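PDB 3NWG: microcompartments protein from Desulfitobacterium hafniense, which probably serves as a two-domain shell subunit of a bacterial microcompartment, assembling with further copies into the protein layer that encloses the enzymes inside. Local coordinates for residues I13-E18 and T62-S67; I5-V10 and V68-I73; I94-I99 and G142-V147; A27-L32 and V44-D49. One frame throughout, in Å; residues are numbered along the deposited sequence.

Interaction 1. Residues I13-E18 and T62-S67; sequences IARGIE and TMAAHS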
loop_
_atom_site.group_PDB
_atom_site.type_symbol
_atom_site.label_atom_id
_atom_site.label_comp_id
_atom_site.label_asym_id
_atom_site.label_seq_id
_atom_site.Cartn_x
_atom_site.Cartn_y
_atom_site.Cartn_z
ATOM N N ILE A 13 -23.972 4.007 -3.091
ATOM C CA ILE A 13 -23.250 2.999 -2.328
ATOM C C ILE A 13 -24.242 2.178 -1.469
ATOM O O ILE A 13 -24.300 0.945 -1.583
ATOM C CB ILE A 13 -22.128 3.631 -1.474
ATOM C CG1 ILE A 13 -20.974 4.097 -2.384
ATOM C CG2 ILE A 13 -21.603 2.624 -0.456
ATOM C CD1 ILE A 13 -21.090 5.527 -2.931
ATOM N N ALA A 14 -25.044 2.873 -0.657
ATOM C CA ALA A 14 -25.982 2.209 0.257
ATOM C C ALA A 14 -26.825 1.153 -0.468
ATOM O O ALA A 14 -26.773 -0.036 -0.127
ATOM C CB ALA A 14 -26.859 3.223 0.968
ATOM N N ARG A 15 -27.553 1.594 -1.491
ATOM C CA ARG A 15 -28.360 0.716 -2.344
ATOM C C ARG A 15 -27.556 -0.336 -3.082
ATOM O O ARG A 15 -28.031 -1.453 -3.268
ATOM C CB ARG A 15 -29.142 1.541 -3.367
ATOM C CG ARG A 15 -30.219 2.419 -2.756
ATOM C CD ARG A 15 -31.365 1.599 -2.176
ATOM N NE ARG A 15 -32.643 2.223 -2.529
ATOM C CZ ARG A 15 -33.561 1.660 -3.311
ATOM N NH1 ARG A 15 -34.676 2.301 -3.597
ATOM N NH2 ARG A 15 -33.369 0.448 -3.795
ATOM N N GLY A 16 -26.346 0.025 -3.506
ATOM C CA GLY A 16 -25.460 -0.887 -4.206
ATOM C C GLY A 16 -25.042 -2.018 -3.290
ATOM O O GLY A 16 -24.949 -3.176 -3.715
ATOM N N ILE A 17 -24.784 -1.693 -2.027
ATOM C CA ILE A 17 -24.410 -2.706 -1.057
ATOM C C ILE A 17 -25.598 -3.631 -0.745
ATOM O O ILE A 17 -25.412 -4.830 -0.554
ATOM C CB ILE A 17 -23.810 -2.070 0.195
ATOM C CG1 ILE A 17 -22.417 -1.507 -0.149
ATOM C CG2 ILE A 17 -23.735 -3.066 1.340
ATOM C CD1 ILE A 17 -21.814 -0.576 0.924
ATOM N N GLU A 18 -26.811 -3.078 -0.730
ATOM C CA GLU A 18 -28.008 -3.861 -0.479
ATOM C C GLU A 18 -28.301 -4.710 -1.700
ATOM O O GLU A 18 -28.740 -5.861 -1.577
ATOM C CB GLU A 18 -29.205 -2.958 -0.182
ATOM C CG GLU A 18 -30.461 -3.697 0.276
ATOM C CD GLU A 18 -31.691 -2.777 0.392
ATOM O OE1 GLU A 18 -31.978 -2.002 -0.548
ATOM O OE2 GLU A 18 -32.396 -2.829 1.429
ATOM N N THR A 62 -34.380 -5.750 -8.206
ATOM C CA THR A 62 -35.484 -5.696 -7.263
ATOM C C THR A 62 -35.167 -4.808 -6.074
ATOM O O THR A 62 -35.948 -3.931 -5.748
ATOM C CB THR A 62 -35.894 -7.097 -6.769
ATOM O OG1 THR A 62 -36.158 -7.938 -7.894
ATOM C CG2 THR A 62 -37.154 -7.025 -5.928
HETATM N N MSE A 63 -34.029 -5.029 -5.430
HETATM C CA MSE A 63 -33.665 -4.241 -4.264
HETATM C C MSE A 63 -33.353 -2.811 -4.633
HETATM O O MSE A 63 -33.862 -1.892 -4.002
HETATM C CB MSE A 63 -32.499 -4.852 -3.490
HETATM C CG MSE A 63 -32.803 -6.229 -2.892
HETATM SE SE MSE A 63 -34.371 -6.327 -1.731
HETATM C CE MSE A 63 -33.942 -4.858 -0.578
ATOM N N ALA A 64 -32.547 -2.624 -5.672
ATOM C CA ALA A 64 -32.131 -1.293 -6.089
ATOM C C ALA A 64 -33.215 -0.434 -6.786
ATOM O O ALA A 64 -33.158 0.786 -6.729
ATOM C CB ALA A 64 -30.863 -1.374 -6.919
ATOM N N ALA A 65 -34.203 -1.056 -7.419
ATOM C CA ALA A 65 -35.367 -0.312 -7.980
ATOM C C ALA A 65 -35.020 0.931 -8.841
ATOM O O ALA A 65 -34.436 0.783 -9.915
ATOM C CB ALA A 65 -36.409 0.028 -6.876
ATOM N N HIS A 66 -35.362 2.140 -8.387
ATOM C CA HIS A 66 -35.161 3.339 -9.226
ATOM C C HIS A 66 -33.722 3.895 -9.275
ATOM O O HIS A 66 -33.427 4.821 -10.060
ATOM C CB HIS A 66 -36.099 4.459 -8.811
ATOM C CG HIS A 66 -37.543 4.165 -9.057
ATOM N ND1 HIS A 66 -38.138 4.339 -10.290
ATOM C CD2 HIS A 66 -38.521 3.741 -8.218
ATOM C CE1 HIS A 66 -39.422 4.032 -10.201
ATOM N NE2 HIS A 66 -39.679 3.663 -8.955
ATOM N N SER A 67 -32.842 3.360 -8.431
ATOM C CA SER A 67 -31.460 3.794 -8.421
ATOM C C SER A 67 -30.583 2.870 -9.270
ATOM O O SER A 67 -29.351 2.960 -9.233
ATOM C CB SER A 67 -30.933 3.939 -6.989
ATOM O OG SER A 67 -30.853 2.694 -6.340
#
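Arg-15 and Ala-64 bring the two backbones closest, CA to CA 5.7 Å, where the start of helix 13-26 passes the end of helix 50-64; Ala-65 then breaks the second helix with positive phi. Arg-15 buries more area here than any other residue. Its chain bends at chi2 (-68°) and chi3, which brings the NH2 end of the guanidinium to the last carbonyls of helix 50-64. Met-63 O lies near the plane of the group at its edge and Ala-64 O oblique to it; the angles to both oxygens are poor for hydrogen bonding, though the positive group is probably drawn to the partly negative helix end. Ser-67 OG sits over one guanidinium face, off toward the rim, and touches Arg-15 CB at 3.6 Å. The same hydroxyl donates to Ala-64 O (3.0 Å), which also accepts from Ser-67 N, so two bonds from Ser-67 meet at one carbonyl. The extended Glu-18 chain crosses selenomethionine Met-63 at about a right angle, its carboxylate beside the CE methyl. Replacing Arg-15 with alanine would probably leave the carbonyl end of helix 50-64 without its nearby positive charge and uncover Ser-67 OG. In a neighbouring subunit, Asp-166 forms a long, weak ion pair with Arg-15 NE. Val-10 of strand 4-10 supports Arg-15, Ala-64 and Ser-67, and Ala-64 leans on Ala-19 of helix 13-26, joining both helices to one sheet face.

Interaction 2. Residues I5-V10 and V68-I73; sequences IGLVEV and VLDDFI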
loop_
_atom_site.group_PDB
_atom_site.type_symbol
_atom_site.label_atom_id
_atom_site.label_comp_id
_atom_site.label_asym_id
_atom_site.label_seq_id
_atom_site.Cartn_x
_atom_site.Cartn_y
_atom_site.Cartn_z
ATOM N N ILE A 5 -21.794 -13.737 -17.164
ATOM C CA ILE A 5 -21.450 -12.608 -16.296
ATOM C C ILE A 5 -22.632 -11.626 -16.231
ATOM O O ILE A 5 -23.282 -11.353 -17.257
ATOM C CB ILE A 5 -20.139 -11.899 -16.751
ATOM C CG1 ILE A 5 -19.780 -10.746 -15.807
ATOM C CG2 ILE A 5 -20.273 -11.395 -18.168
ATOM C CD1 ILE A 5 -18.388 -10.213 -15.987
ATOM N N GLY A 6 -22.912 -11.131 -15.023
ATOM C CA GLY A 6 -23.988 -10.178 -14.789
ATOM C C GLY A 6 -23.484 -8.926 -14.107
ATOM O O GLY A 6 -22.596 -8.988 -13.250
ATOM N N LEU A 7 -24.055 -7.788 -14.491
ATOM C CA LEU A 7 -23.657 -6.497 -13.962
ATOM C C LEU A 7 -24.854 -5.678 -13.550
ATOM O O LEU A 7 -25.800 -5.508 -14.316
ATOM C CB LEU A 7 -22.889 -5.693 -15.026
ATOM C CG LEU A 7 -22.793 -4.190 -14.761
ATOM C CD1 LEU A 7 -21.593 -3.880 -13.872
ATOM C CD2 LEU A 7 -22.740 -3.396 -16.038
ATOM N N VAL A 8 -24.801 -5.139 -12.343
ATOM C CA VAL A 8 -25.768 -4.146 -11.943
ATOM C C VAL A 8 -25.009 -2.880 -11.561
ATOM O O VAL A 8 -24.037 -2.933 -10.795
ATOM C CB VAL A 8 -26.715 -4.668 -10.822
ATOM C CG1 VAL A 8 -27.593 -3.560 -10.283
ATOM C CG2 VAL A 8 -27.612 -5.770 -11.347
ATOM N N GLU A 9 -25.427 -1.754 -12.148
ATOM C CA GLU A 9 -24.936 -0.437 -11.752
ATOM C C GLU A 9 -26.009 0.359 -11.001
ATOM O O GLU A 9 -27.140 0.486 -11.468
ATOM C CB GLU A 9 -24.437 0.344 -12.962
ATOM C CG GLU A 9 -23.004 0.001 -13.389
ATOM C CD GLU A 9 -22.596 0.688 -14.693
ATOM O OE1 GLU A 9 -22.043 0.005 -15.588
ATOM O OE2 GLU A 9 -22.851 1.905 -14.832
ATOM N N VAL A 10 -25.633 0.887 -9.837
ATOM C CA VAL A 10 -26.563 1.517 -8.905
ATOM C C VAL A 10 -26.084 2.918 -8.553
ATOM O O VAL A 10 -24.889 3.165 -8.439
ATOM C CB VAL A 10 -26.695 0.706 -7.582
ATOM C CG1 VAL A 10 -27.739 1.307 -6.677
ATOM C CG2 VAL A 10 -27.052 -0.752 -7.858
ATOM N N VAL A 68 -31.220 1.992 -10.048
ATOM C CA VAL A 68 -30.487 1.200 -11.028
ATOM C C VAL A 68 -30.161 2.102 -12.215
ATOM O O VAL A 68 -31.026 2.823 -12.734
ATOM C CB VAL A 68 -31.280 -0.048 -11.487
ATOM C CG1 VAL A 68 -30.438 -0.921 -12.432
ATOM C CG2 VAL A 68 -31.730 -0.860 -10.282
ATOM N N LEU A 69 -28.903 2.088 -12.627
ATOM C CA LEU A 69 -28.503 2.880 -13.768
ATOM C C LEU A 69 -28.354 1.974 -14.979
ATOM O O LEU A 69 -28.677 2.369 -16.109
ATOM C CB LEU A 69 -27.212 3.635 -13.471
ATOM C CG LEU A 69 -27.279 4.691 -12.371
ATOM C CD1 LEU A 69 -25.897 5.246 -12.157
ATOM C CD2 LEU A 69 -28.288 5.802 -12.691
ATOM N N ASP A 70 -27.888 0.754 -14.724
ATOM C CA ASP A 70 -27.724 -0.247 -15.766
ATOM C C ASP A 70 -27.657 -1.651 -15.152
ATOM O O ASP A 70 -27.112 -1.849 -14.048
ATOM C CB ASP A 70 -26.458 0.054 -16.587
ATOM C CG ASP A 70 -26.443 -0.633 -17.961
ATOM O OD1 ASP A 70 -27.521 -1.029 -18.484
ATOM O OD2 ASP A 70 -25.328 -0.758 -18.528
ATOM N N ASP A 71 -28.233 -2.610 -15.873
ATOM C CA ASP A 71 -28.086 -4.034 -15.588
ATOM C C ASP A 71 -27.780 -4.706 -16.914
ATOM O O ASP A 71 -28.310 -4.301 -17.946
ATOM C CB ASP A 71 -29.376 -4.606 -15.023
ATOM C CG ASP A 71 -30.582 -4.367 -15.947
ATOM O OD1 ASP A 71 -31.095 -3.219 -15.997
ATOM O OD2 ASP A 71 -31.018 -5.326 -16.621
ATOM N N PHE A 72 -26.919 -5.717 -16.888
ATOM C CA PHE A 72 -26.458 -6.357 -18.105
ATOM C C PHE A 72 -26.064 -7.804 -17.837
ATOM O O PHE A 72 -25.561 -8.122 -16.758
ATOM C CB PHE A 72 -25.268 -5.578 -18.680
ATOM C CG PHE A 72 -24.582 -6.270 -19.833
ATOM C CD1 PHE A 72 -25.143 -6.251 -21.107
ATOM C CD2 PHE A 72 -23.392 -6.964 -19.635
ATOM C CE1 PHE A 72 -24.531 -6.905 -22.167
ATOM C CE2 PHE A 72 -22.766 -7.623 -20.689
ATOM C CZ PHE A 72 -23.335 -7.594 -21.954
ATOM N N ILE A 73 -26.287 -8.671 -18.826
ATOM C CA ILE A 73 -25.883 -10.081 -18.756
ATOM C C ILE A 73 -25.264 -10.560 -20.061
ATOM O O ILE A 73 -25.841 -10.368 -21.139
ATOM C CB ILE A 73 -27.069 -11.006 -18.397
ATOM C CG1 ILE A 73 -27.516 -10.786 -16.943
ATOM C CG2 ILE A 73 -26.700 -12.488 -18.637
ATOM C CD1 ILE A 73 -28.881 -11.320 -16.663
HETATM O O HOH W 1 -22.450 -0.540 -18.323
#
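Glu-9 faces both Leu-69 and Asp-70, a classic beta bulge in the antiparallel pairing of strands 4-10 and 68-74, the inner and outer strands at one side of the first BMC-domain sheet. Glu-9 O takes a nearly straight bond from Leu-69 N (2.6 Å, 174°) and a weak one from Asp-70 N at 3.4 Å. Glu-9 N donates a hydrogen bond to Asp-70 O, and Leu-7 and Phe-72 form a further hydrogen-bonded pair, Leu-7 N to Phe-72 O being 2.7 Å. Between these rungs, Asp-71 CA leans on Leu-7 O. Val-8 CG1 approaches Val-68 CG1 on one face; on the other, Leu-7 CD2 meets Phe-72 CB at 4.3 Å. Asp-71 CG lies between its backbone N and carbonyl carbon (chi1 56°), and the carboxylate turns away from strand 4-10 to a salt bridge with Lys-61. Val-8 and Ile-73 are covered by helix 50-64, whereas Glu-9 and Phe-72 pack on helix 105-117 of the second BMC domain. The carboxylate oxygens Glu-9 OE1 and Asp-70 OD2 stand 4.5 Å apart, and one water donates to both, probably easing their repulsion, 2.8 Å from Glu-9 OE1 and 2.9 Å from Asp-70 OD2.

Interaction 3. Residues I94-I99 and G142-V147; sequences IKALGI and GDVASV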
loop_
_atom_site.group_PDB
_atom_site.type_symbol
_atom_site.label_atom_id
_atom_site.label_comp_id
_atom_site.label_asym_id
_atom_site.label_seq_id
_atom_site.Cartn_x
_atom_site.Cartn_y
_atom_site.Cartn_z
ATOM N N ILE A 94 4.342 -10.210 -22.934
ATOM C CA ILE A 94 3.597 -9.360 -23.845
ATOM C C ILE A 94 4.350 -9.169 -25.167
ATOM O O ILE A 94 5.523 -8.813 -25.185
ATOM C CB ILE A 94 3.100 -8.023 -23.176
ATOM C CG1 ILE A 94 3.902 -6.812 -23.613
ATOM C CG2 ILE A 94 2.937 -8.151 -21.665
ATOM C CD1 ILE A 94 3.173 -6.030 -24.665
ATOM N N LYS A 95 3.678 -9.462 -26.269
ATOM C CA LYS A 95 4.296 -9.367 -27.580
ATOM C C LYS A 95 3.754 -8.103 -28.194
ATOM O O LYS A 95 4.153 -7.031 -27.785
ATOM C CB LYS A 95 3.977 -10.595 -28.427
ATOM C CG LYS A 95 4.225 -11.889 -27.707
ATOM C CD LYS A 95 4.256 -13.049 -28.672
ATOM C CE LYS A 95 4.351 -14.364 -27.911
ATOM N NZ LYS A 95 4.744 -15.489 -28.808
ATOM N N ALA A 96 2.837 -8.213 -29.149
ATOM C CA ALA A 96 2.097 -7.055 -29.619
ATOM C C ALA A 96 1.022 -6.696 -28.579
ATOM O O ALA A 96 0.458 -7.580 -27.949
ATOM C CB ALA A 96 1.476 -7.335 -30.967
ATOM N N LEU A 97 0.747 -5.405 -28.407
ATOM C CA LEU A 97 -0.147 -4.947 -27.354
ATOM C C LEU A 97 -1.376 -4.219 -27.889
ATOM O O LEU A 97 -1.270 -3.174 -28.529
ATOM C CB LEU A 97 0.613 -4.052 -26.378
ATOM C CG LEU A 97 -0.139 -3.502 -25.164
ATOM C CD1 LEU A 97 -0.348 -4.571 -24.092
ATOM C CD2 LEU A 97 0.620 -2.336 -24.578
ATOM N N GLY A 98 -2.541 -4.789 -27.611
ATOM C CA GLY A 98 -3.809 -4.187 -27.975
ATOM C C GLY A 98 -4.536 -3.635 -26.762
ATOM O O GLY A 98 -4.466 -4.198 -25.674
ATOM N N ILE A 99 -5.214 -2.509 -26.952
ATOM C CA ILE A 99 -5.987 -1.872 -25.891
ATOM C C ILE A 99 -7.315 -1.397 -26.464
ATOM O O ILE A 99 -7.332 -0.702 -27.492
ATOM C CB ILE A 99 -5.261 -0.644 -25.280
ATOM C CG1 ILE A 99 -3.803 -0.974 -24.917
ATOM C CG2 ILE A 99 -6.033 -0.127 -24.074
ATOM C CD1 ILE A 99 -2.908 0.272 -24.592
ATOM N N GLY A 142 -0.447 -10.976 -28.188
ATOM C CA GLY A 142 -0.332 -12.084 -29.134
ATOM C C GLY A 142 0.622 -11.605 -30.220
ATOM O O GLY A 142 1.253 -10.551 -30.079
ATOM N N ASP A 143 0.748 -12.361 -31.304
ATOM C CA ASP A 143 1.494 -11.861 -32.453
ATOM C C ASP A 143 0.689 -10.704 -33.064
ATOM O O ASP A 143 -0.474 -10.501 -32.723
ATOM C CB ASP A 143 1.761 -12.984 -33.458
ATOM C CG ASP A 143 0.503 -13.432 -34.180
ATOM O OD1 ASP A 143 0.059 -14.574 -33.915
ATOM O OD2 ASP A 143 -0.048 -12.638 -34.993
ATOM N N VAL A 144 1.292 -9.942 -33.959
ATOM C CA VAL A 144 0.640 -8.721 -34.426
ATOM C C VAL A 144 -0.658 -8.954 -35.200
ATOM O O VAL A 144 -1.637 -8.238 -34.977
ATOM C CB VAL A 144 1.586 -7.835 -35.235
ATOM C CG1 VAL A 144 0.991 -6.438 -35.405
ATOM C CG2 VAL A 144 2.929 -7.755 -34.534
ATOM N N ALA A 145 -0.678 -9.946 -36.096
ATOM C CA ALA A 145 -1.886 -10.206 -36.890
ATOM C C ALA A 145 -3.072 -10.646 -36.007
ATOM O O ALA A 145 -4.204 -10.162 -36.189
ATOM C CB ALA A 145 -1.614 -11.217 -37.994
ATOM N N SER A 146 -2.800 -11.543 -35.053
ATOM C CA SER A 146 -3.820 -12.026 -34.118
ATOM C C SER A 146 -4.444 -10.879 -33.316
ATOM O O SER A 146 -5.670 -10.790 -33.206
ATOM C CB SER A 146 -3.232 -13.069 -33.165
ATOM O OG SER A 146 -2.774 -14.219 -33.859
ATOM N N VAL A 147 -3.589 -10.005 -32.775
ATOM C CA VAL A 147 -4.025 -8.867 -31.973
ATOM C C VAL A 147 -4.817 -7.889 -32.816
ATOM O O VAL A 147 -5.854 -7.401 -32.379
ATOM C CB VAL A 147 -2.842 -8.139 -31.325
ATOM C CG1 VAL A 147 -3.276 -6.799 -30.774
ATOM C CG2 VAL A 147 -2.221 -9.000 -30.225
#
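Val-147 stands with CG1 anti to its backbone N (chi1 167°) and CG2 anti to the carbonyl carbon, a setting that spreads the two methyls along strand 96-102: CG1 reaches Gly-98 N at 3.8 Å, while CG2 lies by the CB and O of Ala-96. Gly-98 has no side chain, and a CB in its place would point at the valine. Ala-96 is the centre of the contact. Its CB fits between Val-147 CG2 (4.1 Å) and Val-144 CG2 (3.9 Å), and its N donates to Gly-142 O, 3.0 Å away and almost in line with the carbonyl bond. The CB of Lys-95 lies against the same oxygen, but the extended chain beyond it leads off and carries the ammonium away. Asp-143 is the N-cap of helix 144-160: Ser-146 N bonds to Asp-143 OD2 at 3.0 Å, nearly straight (175°), meeting the oxygen from above the carboxylate plane. With an alanine here in place of Val-147, both methyl contacts would go, which would probably open a gap over Gly-98 and leave Ala-96 packed by Val-144 alone from this helix. Val-147 also leans on Leu-140 and Val-169, so the valine joins the helix to three strands of its sheet. A capped helix following strand 136-142 and packing back on the domain's first strand belongs to the alpha/beta BMC fold, in its second copy in this chain.

Interaction 4. Residues A27-L32 and V44-D49; sequences AQVDLL and VLICGD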
loop_
_atom_site.group_PDB
_atom_site.type_symbol
_atom_site.label_atom_id
_atom_site.label_comp_id
_atom_site.label_asym_id
_atom_site.label_seq_id
_atom_site.Cartn_x
_atom_site.Cartn_y
_atom_site.Cartn_z
ATOM N N ALA A 27 -28.909 -16.978 -5.664
ATOM C CA ALA A 27 -28.555 -18.156 -6.449
ATOM C C ALA A 27 -27.062 -18.407 -6.264
ATOM O O ALA A 27 -26.384 -17.562 -5.689
ATOM C CB ALA A 27 -28.892 -17.928 -7.923
ATOM N N GLN A 28 -26.553 -19.562 -6.719
ATOM C CA GLN A 28 -25.115 -19.856 -6.646
ATOM C C GLN A 28 -24.343 -19.045 -7.677
ATOM O O GLN A 28 -24.173 -19.474 -8.821
ATOM C CB GLN A 28 -24.803 -21.356 -6.811
ATOM C CG GLN A 28 -24.581 -22.178 -5.484
ATOM C CD GLN A 28 -23.611 -21.514 -4.453
ATOM O OE1 GLN A 28 -22.646 -20.802 -4.817
ATOM N NE2 GLN A 28 -23.876 -21.760 -3.158
ATOM N N VAL A 29 -23.910 -17.861 -7.265
ATOM C CA VAL A 29 -23.054 -17.009 -8.088
ATOM C C VAL A 29 -21.825 -16.599 -7.277
ATOM O O VAL A 29 -21.863 -16.586 -6.043
ATOM C CB VAL A 29 -23.785 -15.728 -8.646
ATOM C CG1 VAL A 29 -24.922 -16.102 -9.607
ATOM C CG2 VAL A 29 -24.287 -14.840 -7.523
ATOM N N ASP A 30 -20.733 -16.295 -7.972
ATOM C CA ASP A 30 -19.548 -15.760 -7.329
ATOM C C ASP A 30 -19.502 -14.267 -7.582
ATOM O O ASP A 30 -19.907 -13.799 -8.652
ATOM C CB ASP A 30 -18.281 -16.445 -7.864
ATOM C CG ASP A 30 -17.993 -17.814 -7.187
ATOM O OD1 ASP A 30 -18.866 -18.393 -6.499
ATOM O OD2 ASP A 30 -16.865 -18.322 -7.354
ATOM N N LEU A 31 -19.032 -13.522 -6.589
ATOM C CA LEU A 31 -18.792 -12.092 -6.751
ATOM C C LEU A 31 -17.426 -11.830 -7.378
ATOM O O LEU A 31 -16.396 -12.310 -6.890
ATOM C CB LEU A 31 -18.887 -11.384 -5.407
ATOM C CG LEU A 31 -18.742 -9.867 -5.379
ATOM C CD1 LEU A 31 -19.961 -9.164 -5.999
ATOM C CD2 LEU A 31 -18.544 -9.435 -3.935
ATOM N N LEU A 32 -17.430 -11.076 -8.469
ATOM C CA LEU A 32 -16.204 -10.644 -9.125
ATOM C C LEU A 32 -15.767 -9.282 -8.603
ATOM O O LEU A 32 -14.597 -9.068 -8.281
ATOM C CB LEU A 32 -16.427 -10.540 -10.633
ATOM C CG LEU A 32 -16.794 -11.815 -11.366
ATOM C CD1 LEU A 32 -17.305 -11.456 -12.741
ATOM C CD2 LEU A 32 -15.587 -12.711 -11.447
ATOM N N VAL A 44 -21.814 -3.857 -9.373
ATOM C CA VAL A 44 -21.682 -5.239 -8.948
ATOM C C VAL A 44 -21.539 -6.108 -10.169
ATOM O O VAL A 44 -22.317 -6.011 -11.122
ATOM C CB VAL A 44 -22.872 -5.717 -8.062
ATOM C CG1 VAL A 44 -22.650 -7.127 -7.559
ATOM C CG2 VAL A 44 -23.078 -4.769 -6.883
ATOM N N LEU A 45 -20.505 -6.936 -10.129
ATOM C CA LEU A 45 -20.244 -7.924 -11.163
ATOM C C LEU A 45 -20.193 -9.292 -10.519
ATOM O O LEU A 45 -19.522 -9.499 -9.503
ATOM C CB LEU A 45 -18.913 -7.659 -11.865
ATOM C CG LEU A 45 -18.808 -6.494 -12.839
ATOM C CD1 LEU A 45 -17.350 -6.224 -13.136
ATOM C CD2 LEU A 45 -19.551 -6.801 -14.130
ATOM N N ILE A 46 -20.889 -10.229 -11.142
ATOM C CA ILE A 46 -20.982 -11.595 -10.652
ATOM C C ILE A 46 -20.902 -12.570 -11.820
ATOM O O ILE A 46 -21.102 -12.194 -12.983
ATOM C CB ILE A 46 -22.305 -11.809 -9.916
ATOM C CG1 ILE A 46 -23.437 -11.180 -10.736
ATOM C CG2 ILE A 46 -22.246 -11.153 -8.540
ATOM C CD1 ILE A 46 -24.700 -11.960 -10.774
ATOM N N CYS A 47 -20.603 -13.821 -11.511
ATOM C CA CYS A 47 -20.553 -14.838 -12.534
ATOM C C CYS A 47 -21.067 -16.162 -11.974
ATOM O O CYS A 47 -20.900 -16.458 -10.795
ATOM C CB CYS A 47 -19.124 -14.985 -13.073
ATOM S SG CYS A 47 -18.022 -15.919 -11.981
ATOM N N GLY A 48 -21.690 -16.945 -12.841
ATOM C CA GLY A 48 -22.186 -18.280 -12.510
ATOM C C GLY A 48 -22.819 -18.852 -13.763
ATOM O O GLY A 48 -22.491 -18.421 -14.866
ATOM N N ASP A 49 -23.731 -19.809 -13.605
ATOM C CA ASP A 49 -24.481 -20.314 -14.745
ATOM C C ASP A 49 -25.529 -19.306 -15.198
ATOM O O ASP A 49 -26.041 -18.525 -14.398
ATOM C CB ASP A 49 -25.116 -21.676 -14.446
ATOM C CG ASP A 49 -24.227 -22.857 -14.899
ATOM O OD1 ASP A 49 -24.429 -23.994 -14.368
ATOM O OD2 ASP A 49 -23.332 -22.666 -15.785
#
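Asp-30 N donates to Cys-47 O over 2.8 Å and almost straight (170°), and Cys-47 N returns the bond to Asp-30 O, so the two residues form a hydrogen-bonded antiparallel pair in the hairpin of strands 29-36 and 42-48. A third bond, Leu-32 N to Leu-45 O (2.8 Å), has its donor tilted 31° from the carbonyl plane. Around these rungs, Ile-46 CA makes a CA-H...O contact with Asp-30 O, with CB close by. Leu-31 has CG anti to the backbone N, and chi2 of 71° brings CD1 back over the partner strand, where it crosses Val-44 at about a right angle, 3.7 Å from Val-44 CG1, and also touches Ile-46 CG2. Leu-32 lies alongside Cys-47, CD1 4.0 Å from Cys-47 CB and CD2 4.1 Å from Cys-47 SG. Where the hairpin opens, Val-29 CG1 meets Ile-46 CD1 at 4.3 Å. Strand 42-48 is also bonded on its other side to strand 4-10, through Val-44 with Val-8 and Ile-46 with Gly-6. Leu-31, Val-44 and Ile-46 pack under helix 13-26, Val-29 and Ile-46 under helix 50-64, and Leu-32 and Cys-47 against Leu-82 of helix 79-85.

How the interactions relate
Interactions 1, 2 and 4 belong to the first BMC domain and touch one another. Val-10, at the end of strand 4-10 in interaction 2, supports interaction 1: its CG1 is 3.4 Å from Ser-67 OG. Interactions 2 and 4 share one sheet, where Leu-7 CD1 packs 3.6 Å from Val-44 O. Interaction 3 lies in the second BMC domain; its nearest atoms are about 17 Å from interaction 4, and its centre is about 40 Å from that of interaction 1. Across the subunit boundary the separation closes, because Ile-17 of a neighbouring subunit packs on Ile-99. A glycerol, probably from crystallisation, lies about 3 Å from the Gln-28 side chain in interaction 4.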